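Local coordinates for protein putative isomerase YbhH (Escherichia coli, PDB 6OTV) that probably acts as an isomerase of the PrpF family, related to the diaminopimelate epimerases, although its own substrate and reaction remain undefined, at residues D185-V189 / I200-L206; K173-T177 / T190-M194; A282-S287 / L317-L321. One frame throughout, in Å; residues are numbered along the deposited sequence.

Interaction 1: D185-V189 / I200-L206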
# COMPACT_ATOMS: atom_id res chain seq x y z
N ASP A 185 -36.51 12.74 -5.82
CA ASP A 185 -37.59 13.56 -5.28
C ASP A 185 -37.36 15.04 -5.59
O ASP A 185 -37.60 15.92 -4.76
CB ASP A 185 -37.74 13.35 -3.77
CG ASP A 185 -37.84 11.88 -3.40
OD1 ASP A 185 -37.85 11.03 -4.32
OD2 ASP A 185 -37.90 11.57 -2.19
N ASP A 186 -36.88 15.31 -6.81
CA ASP A 186 -36.63 16.67 -7.30
C ASP A 186 -35.63 17.42 -6.44
O ASP A 186 -35.68 18.65 -6.33
CB ASP A 186 -37.94 17.45 -7.42
CG ASP A 186 -38.95 16.76 -8.31
OD1 ASP A 186 -38.54 16.18 -9.34
OD2 ASP A 186 -40.16 16.78 -7.97
N VAL A 187 -34.70 16.70 -5.82
CA VAL A 187 -33.66 17.28 -4.98
C VAL A 187 -32.31 16.94 -5.61
O VAL A 187 -31.97 15.76 -5.73
CB VAL A 187 -33.72 16.78 -3.53
CG1 VAL A 187 -32.60 17.40 -2.70
CG2 VAL A 187 -35.08 17.09 -2.92
N PRO A 188 -31.50 17.92 -6.01
CA PRO A 188 -30.17 17.61 -6.56
C PRO A 188 -29.24 17.15 -5.45
O PRO A 188 -29.00 17.88 -4.49
CB PRO A 188 -29.72 18.95 -7.17
CG PRO A 188 -30.45 19.98 -6.37
CD PRO A 188 -31.78 19.37 -6.00
N VAL A 189 -28.71 15.94 -5.59
CA VAL A 189 -27.80 15.36 -4.61
C VAL A 189 -26.55 14.86 -5.33
O VAL A 189 -26.47 14.85 -6.56
CB VAL A 189 -28.45 14.21 -3.81
CG1 VAL A 189 -29.75 14.67 -3.16
CG2 VAL A 189 -28.68 13.00 -4.71
N ILE A 200 -24.93 13.38 -0.58
CA ILE A 200 -24.80 14.77 -0.15
C ILE A 200 -26.04 15.53 -0.59
O ILE A 200 -26.33 15.61 -1.79
CB ILE A 200 -23.52 15.40 -0.71
CG1 ILE A 200 -22.30 14.66 -0.15
CG2 ILE A 200 -23.46 16.88 -0.40
CD1 ILE A 200 -21.02 15.00 -0.84
N ILE A 201 -26.78 16.07 0.37
CA ILE A 201 -28.07 16.71 0.13
C ILE A 201 -28.00 18.14 0.65
O ILE A 201 -27.64 18.34 1.81
CB ILE A 201 -29.23 15.96 0.82
CG1 ILE A 201 -29.16 14.46 0.50
CG2 ILE A 201 -30.57 16.56 0.42
CD1 ILE A 201 -30.06 13.61 1.37
N PRO A 202 -28.32 19.14 -0.17
CA PRO A 202 -28.41 20.51 0.36
C PRO A 202 -29.54 20.64 1.36
O PRO A 202 -30.68 20.25 1.09
CB PRO A 202 -28.66 21.36 -0.90
CG PRO A 202 -28.20 20.51 -2.04
CD PRO A 202 -28.47 19.09 -1.63
N ALA A 203 -29.22 21.20 2.53
CA ALA A 203 -30.21 21.32 3.60
C ALA A 203 -31.40 22.17 3.17
O ALA A 203 -32.55 21.88 3.53
CB ALA A 203 -29.56 21.89 4.85
N GLU A 204 -31.15 23.23 2.40
CA GLU A 204 -32.22 24.15 2.02
C GLU A 204 -33.26 23.48 1.13
O GLU A 204 -34.43 23.88 1.16
CB GLU A 204 -31.64 25.39 1.34
CG GLU A 204 -30.85 26.29 2.27
CD GLU A 204 -30.30 27.52 1.56
OE1 GLU A 204 -30.72 27.79 0.42
OE2 GLU A 204 -29.44 28.20 2.15
N TYR A 205 -32.87 22.48 0.35
CA TYR A 205 -33.84 21.79 -0.49
C TYR A 205 -34.80 20.92 0.31
O TYR A 205 -35.82 20.50 -0.24
CB TYR A 205 -33.13 20.96 -1.55
CG TYR A 205 -32.87 21.72 -2.83
CD1 TYR A 205 -31.67 22.39 -3.04
CD2 TYR A 205 -33.84 21.78 -3.83
CE1 TYR A 205 -31.44 23.09 -4.21
CE2 TYR A 205 -33.62 22.48 -5.00
CZ TYR A 205 -32.42 23.13 -5.19
OH TYR A 205 -32.21 23.82 -6.36
N LEU A 206 -34.50 20.66 1.58
CA LEU A 206 -35.43 19.96 2.47
C LEU A 206 -36.08 20.90 3.47
O LEU A 206 -36.60 20.45 4.49
CB LEU A 206 -34.71 18.82 3.19
CG LEU A 206 -34.11 17.73 2.30
CD1 LEU A 206 -33.61 16.57 3.14
CD2 LEU A 206 -35.11 17.25 1.26
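Pro188 lays the edge of its pyrrolidine ring over one face of the Tyr205 ring, a CH-pi contact made where the turn after strand 197-202 folds back onto the partner strand and no hydrogen bond joins the two segments. Pro188 CD is 3.8 Å from the Tyr205 ring centroid and only 11° off the ring normal, while CG reaches past it toward CE1 and CZ of the tyrosine. Proline and phenol cross at about a right angle. Tyr205 belongs to a short 3-10 turn, Tyr205 N bonding to Pro202 O at 3.2 Å, and this turn brings the ring onto Pro188.

Val187 packs beside it. With CG1 anti to the backbone N (chi1 179°), that methyl touches both Tyr205 CB and Ile201 CG2, each at 3.8 Å; the other branch, CG2, meets Leu206 CD2 more loosely. Val189 and Ile201 instead lie side by side and point the same way. Both CG1 branches lie anti to the carbonyl carbon, and they run alongside one another with Val189 CG1 and Ile201 CG1 3.7 Å apart.

Pro202 has no N-H to offer, and its CD abuts Pro188 O at 3.2 Å. Val189 CA makes a bent CA-H...O contact with Ile200 O, also 3.2 Å away. The strand axes diverge from antiparallel, at 140°. Regular pairing resumes between Ile200 and Thr190, while Leu223 and Ile227 of helix 221-237 pack against Leu206. This is the open end of a beta hairpin, strands 187-193 and 197-202, held by apolar side chains and a proline-tyrosine contact.

Interaction 2: K173-T177 / T190-M194. With EDO (1,2-ethanediol), chain M.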
# COMPACT_ATOMS: atom_id res chain seq x y z
N LYS A 173 -16.05 2.56 -7.10
CA LYS A 173 -16.06 3.78 -7.89
C LYS A 173 -16.26 4.97 -6.97
O LYS A 173 -16.93 4.88 -5.94
CB LYS A 173 -17.16 3.76 -8.96
CG LYS A 173 -16.98 2.70 -10.04
CD LYS A 173 -18.03 2.84 -11.14
CE LYS A 173 -17.83 1.82 -12.25
NZ LYS A 173 -18.79 2.02 -13.37
N VAL A 174 -15.66 6.10 -7.35
CA VAL A 174 -15.87 7.33 -6.60
C VAL A 174 -17.32 7.78 -6.72
O VAL A 174 -17.95 8.17 -5.73
CB VAL A 174 -14.89 8.43 -7.07
CG1 VAL A 174 -15.25 9.76 -6.43
CG2 VAL A 174 -13.46 8.04 -6.74
N PHE A 175 -17.87 7.72 -7.93
CA PHE A 175 -19.28 8.02 -8.18
C PHE A 175 -19.96 6.75 -8.65
O PHE A 175 -19.96 6.44 -9.85
CB PHE A 175 -19.42 9.14 -9.21
CG PHE A 175 -18.75 10.42 -8.81
CD1 PHE A 175 -19.36 11.30 -7.94
CD2 PHE A 175 -17.48 10.73 -9.29
CE1 PHE A 175 -18.74 12.48 -7.56
CE2 PHE A 175 -16.85 11.91 -8.91
CZ PHE A 175 -17.48 12.78 -8.05
N PRO A 176 -20.55 5.96 -7.74
CA PRO A 176 -21.14 4.68 -8.15
C PRO A 176 -22.26 4.81 -9.16
O PRO A 176 -22.45 3.90 -9.98
CB PRO A 176 -21.65 4.09 -6.82
CG PRO A 176 -20.85 4.78 -5.76
CD PRO A 176 -20.61 6.17 -6.28
N THR A 177 -23.01 5.91 -9.13
CA THR A 177 -24.07 6.13 -10.10
C THR A 177 -23.55 6.63 -11.45
O THR A 177 -24.36 6.89 -12.34
CB THR A 177 -25.09 7.14 -9.56
OG1 THR A 177 -24.50 8.44 -9.50
CG2 THR A 177 -25.55 6.74 -8.16
N THR A 190 -25.56 14.44 -4.54
CA THR A 190 -24.34 13.85 -5.05
C THR A 190 -24.05 12.55 -4.32
O THR A 190 -24.00 12.53 -3.08
CB THR A 190 -23.15 14.81 -4.91
OG1 THR A 190 -23.23 15.83 -5.91
CG2 THR A 190 -21.83 14.06 -5.07
N CYS A 191 -23.87 11.48 -5.08
CA CYS A 191 -23.52 10.17 -4.53
C CYS A 191 -22.03 9.95 -4.74
O CYS A 191 -21.56 9.88 -5.88
CB CYS A 191 -24.34 9.07 -5.19
SG CYS A 191 -26.12 9.25 -4.95
N ILE A 192 -21.28 9.83 -3.64
CA ILE A 192 -19.84 9.69 -3.70
C ILE A 192 -19.40 8.65 -2.67
O ILE A 192 -20.00 8.53 -1.59
CB ILE A 192 -19.12 11.04 -3.49
CG1 ILE A 192 -17.62 10.91 -3.74
CG2 ILE A 192 -19.39 11.57 -2.09
CD1 ILE A 192 -16.88 12.24 -3.69
N ASP A 193 -18.38 7.88 -3.03
CA ASP A 193 -17.82 6.82 -2.19
C ASP A 193 -16.35 7.15 -1.96
O ASP A 193 -15.48 6.71 -2.72
CB ASP A 193 -18.01 5.45 -2.86
CG ASP A 193 -17.65 4.30 -1.94
OD1 ASP A 193 -17.37 4.53 -0.75
OD2 ASP A 193 -17.66 3.15 -2.42
N MET A 194 -16.08 7.93 -0.92
CA MET A 194 -14.72 8.31 -0.53
C MET A 194 -14.59 8.06 0.97
O MET A 194 -15.13 8.84 1.78
CB MET A 194 -14.41 9.76 -0.88
CG MET A 194 -13.78 9.96 -2.25
SD MET A 194 -12.10 9.30 -2.36
CE MET A 194 -11.24 10.33 -1.18
C1 EDO M . -15.33 7.25 -11.29
O1 EDO M . -16.46 7.17 -10.42
C2 EDO M . -14.04 7.13 -10.49
O2 EDO M . -14.04 5.90 -9.75
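Val174 O takes the hydrogen bond of Asp193 N at 2.7 Å, with an N-H...O angle of 155° and the donor tilted 19° from the carbonyl plane; the CA-H of Ile192 is a lesser, second contact, its CA 3.2 Å from the same oxygen. The principle is that of a loop docked on a strand: a single backbone hydrogen bond joins these two segments, and side chains support it.

Val174 and Ile192 both set CG1 anti to the backbone N, and the two branches lie side by side, CG1 to CG1, at 3.8 Å. Val174 CG1 also covers one face of the Phe175 ring, offset toward its rim. The ring turns its edge to the strand: Phe175 CD1 lies 3.3 Å from Cys191 O, with the Thr190 methyl near the same plane.

On the loop, an ethanediol, probably from the crystallisation liquor, takes up two consecutive amides. Val174 N bonds to its O2 and Phe175 N to its O1, each at 2.9 Å and nearly straight. The Asp193 carboxylate turns to an earlier part of the same loop, where OD2 bonds the amides of Lys170 and Thr171 and OD1 the hydroxyl of Thr169.

Beyond the contact, Ile192 packs on Val198 and Ile200 of strand 197-202, Cys191 meets Ala234 of helix 221-237, and Met194 rests against Ile283 and Ser287 of helix 279-290.

Interaction 3: A282-S287 / L317-L321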
# COMPACT_ATOMS: atom_id res chain seq x y z
N ALA A 282 -15.93 13.14 6.83
CA ALA A 282 -15.19 14.35 6.50
C ALA A 282 -14.37 14.16 5.23
O ALA A 282 -14.22 15.09 4.43
CB ALA A 282 -14.29 14.76 7.67
N ILE A 283 -13.84 12.96 5.02
CA ILE A 283 -13.10 12.68 3.79
C ILE A 283 -14.02 12.82 2.58
O ILE A 283 -13.67 13.46 1.58
CB ILE A 283 -12.46 11.27 3.84
CG1 ILE A 283 -11.59 11.11 5.09
CG2 ILE A 283 -11.66 11.00 2.58
CD1 ILE A 283 -10.55 12.19 5.26
N ALA A 284 -15.21 12.23 2.67
CA ALA A 284 -16.13 12.24 1.53
C ALA A 284 -16.60 13.65 1.20
O ALA A 284 -16.60 14.06 0.04
CB ALA A 284 -17.33 11.33 1.83
N ILE A 285 -16.99 14.42 2.23
CA ILE A 285 -17.51 15.76 2.00
C ILE A 285 -16.42 16.68 1.45
O ILE A 285 -16.65 17.43 0.49
CB ILE A 285 -18.11 16.33 3.30
CG1 ILE A 285 -19.27 15.45 3.76
CG2 ILE A 285 -18.57 17.76 3.09
CD1 ILE A 285 -19.53 15.54 5.24
N SER A 286 -15.23 16.64 2.05
CA SER A 286 -14.14 17.47 1.56
C SER A 286 -13.77 17.11 0.12
O SER A 286 -13.42 17.98 -0.68
CB SER A 286 -12.92 17.34 2.47
OG SER A 286 -12.43 16.01 2.49
N SER A 287 -13.86 15.82 -0.22
CA SER A 287 -13.58 15.39 -1.59
C SER A 287 -14.56 15.99 -2.58
O SER A 287 -14.17 16.46 -3.65
CB SER A 287 -13.60 13.86 -1.68
OG SER A 287 -12.58 13.29 -0.89
N LEU A 317 -13.43 20.66 11.55
CA LEU A 317 -12.38 19.69 11.31
C LEU A 317 -11.65 20.06 10.03
O LEU A 317 -12.28 20.35 9.02
CB LEU A 317 -12.96 18.27 11.22
CG LEU A 317 -12.02 17.07 11.32
CD1 LEU A 317 -11.65 16.56 9.95
CD2 LEU A 317 -10.77 17.40 12.13
N ASP A 318 -10.32 20.06 10.09
CA ASP A 318 -9.49 20.37 8.93
C ASP A 318 -9.13 19.08 8.19
O ASP A 318 -8.63 18.13 8.80
CB ASP A 318 -8.21 21.10 9.35
CG ASP A 318 -8.45 22.57 9.63
OD1 ASP A 318 -9.20 23.22 8.87
OD2 ASP A 318 -7.88 23.08 10.62
N VAL A 319 -9.38 19.05 6.89
CA VAL A 319 -8.98 17.95 6.02
C VAL A 319 -8.06 18.52 4.95
O VAL A 319 -8.43 19.47 4.26
CB VAL A 319 -10.19 17.25 5.38
CG1 VAL A 319 -9.71 16.06 4.54
CG2 VAL A 319 -11.19 16.80 6.43
N HIS A 320 -6.87 17.95 4.84
CA HIS A 320 -5.92 18.34 3.80
C HIS A 320 -6.09 17.41 2.61
O HIS A 320 -5.97 16.18 2.75
CB HIS A 320 -4.49 18.31 4.31
CG HIS A 320 -3.48 18.77 3.31
ND1 HIS A 320 -2.71 17.91 2.56
CD2 HIS A 320 -3.13 20.02 2.91
CE1 HIS A 320 -1.92 18.60 1.76
NE2 HIS A 320 -2.16 19.88 1.95
N LEU A 321 -6.39 17.98 1.45
CA LEU A 321 -6.53 17.23 0.22
C LEU A 321 -5.32 17.46 -0.68
O LEU A 321 -4.62 18.47 -0.58
CB LEU A 321 -7.81 17.63 -0.53
CG LEU A 321 -9.12 17.09 0.04
CD1 LEU A 321 -10.24 17.31 -0.96
CD2 LEU A 321 -8.99 15.61 0.37
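Val319 sets its two methyls over the turn of helix made by Ala282, Ile283 and Ser286, an example of a helix packed against a strand. In the diaminopimelate epimerase fold each domain wraps a beta-barrel round a central helix, and helix 279-290 is consistent with that role here. The axes of the helical segment 282-287 and the strand segment 317-321 pass 9.1 Å apart at 61°.

CG1 of Val319, anti to the backbone N at a chi1 of -177°, approaches Ile283 CD1, 4.0 Å away, and Ser286 OG, at 3.4 Å. CG2 turns the other way and touches Ala282 CB, whose small methyl also receives Leu317 CD1 at 3.9 Å. Ala282 and Ser286, which face the strand here, are small and one turn apart, consistent with close packing. Ser286 keeps OG between its backbone N and carbonyl carbon (chi1 62°), beside the carbonyls of its own helix, and it meets the valine without bonding to the strand.

Further along, Leu321 CD1 presses on Ser286 O at 3.3 Å. Ser286 also touches Ile308 and Ile310 of strand 306-312, while Ile285 packs on strand 263-267. Ser287 OG stays within the helix and donates to Ile283 O at 2.7 Å, arriving from the opposite face of the carbonyl plane to Ser287 N.

In the fold
Strand 187-193 carries interactions 1 and 2 in succession: its first half packs on 200-206, its second receives the loop 173-177. Their centres are about 16 Å apart, and they meet where Ile200 N probably bonds to Thr190 O at 2.8 Å. Interaction 2 then passes directly to interaction 3, about 15 Å away between centres. Met194 CE lies 3.3 Å from Ser287 OG, and Met194 O is as close to Ala284 CB; the residue just after the strand thus packs on helix 279-290, where Ile283 and Ser287 also touch 317-321. A second ethanediol lies about 5 Å from the Met194 side chain. Such molecules often mark pockets, but no active-site residue can be assigned from it.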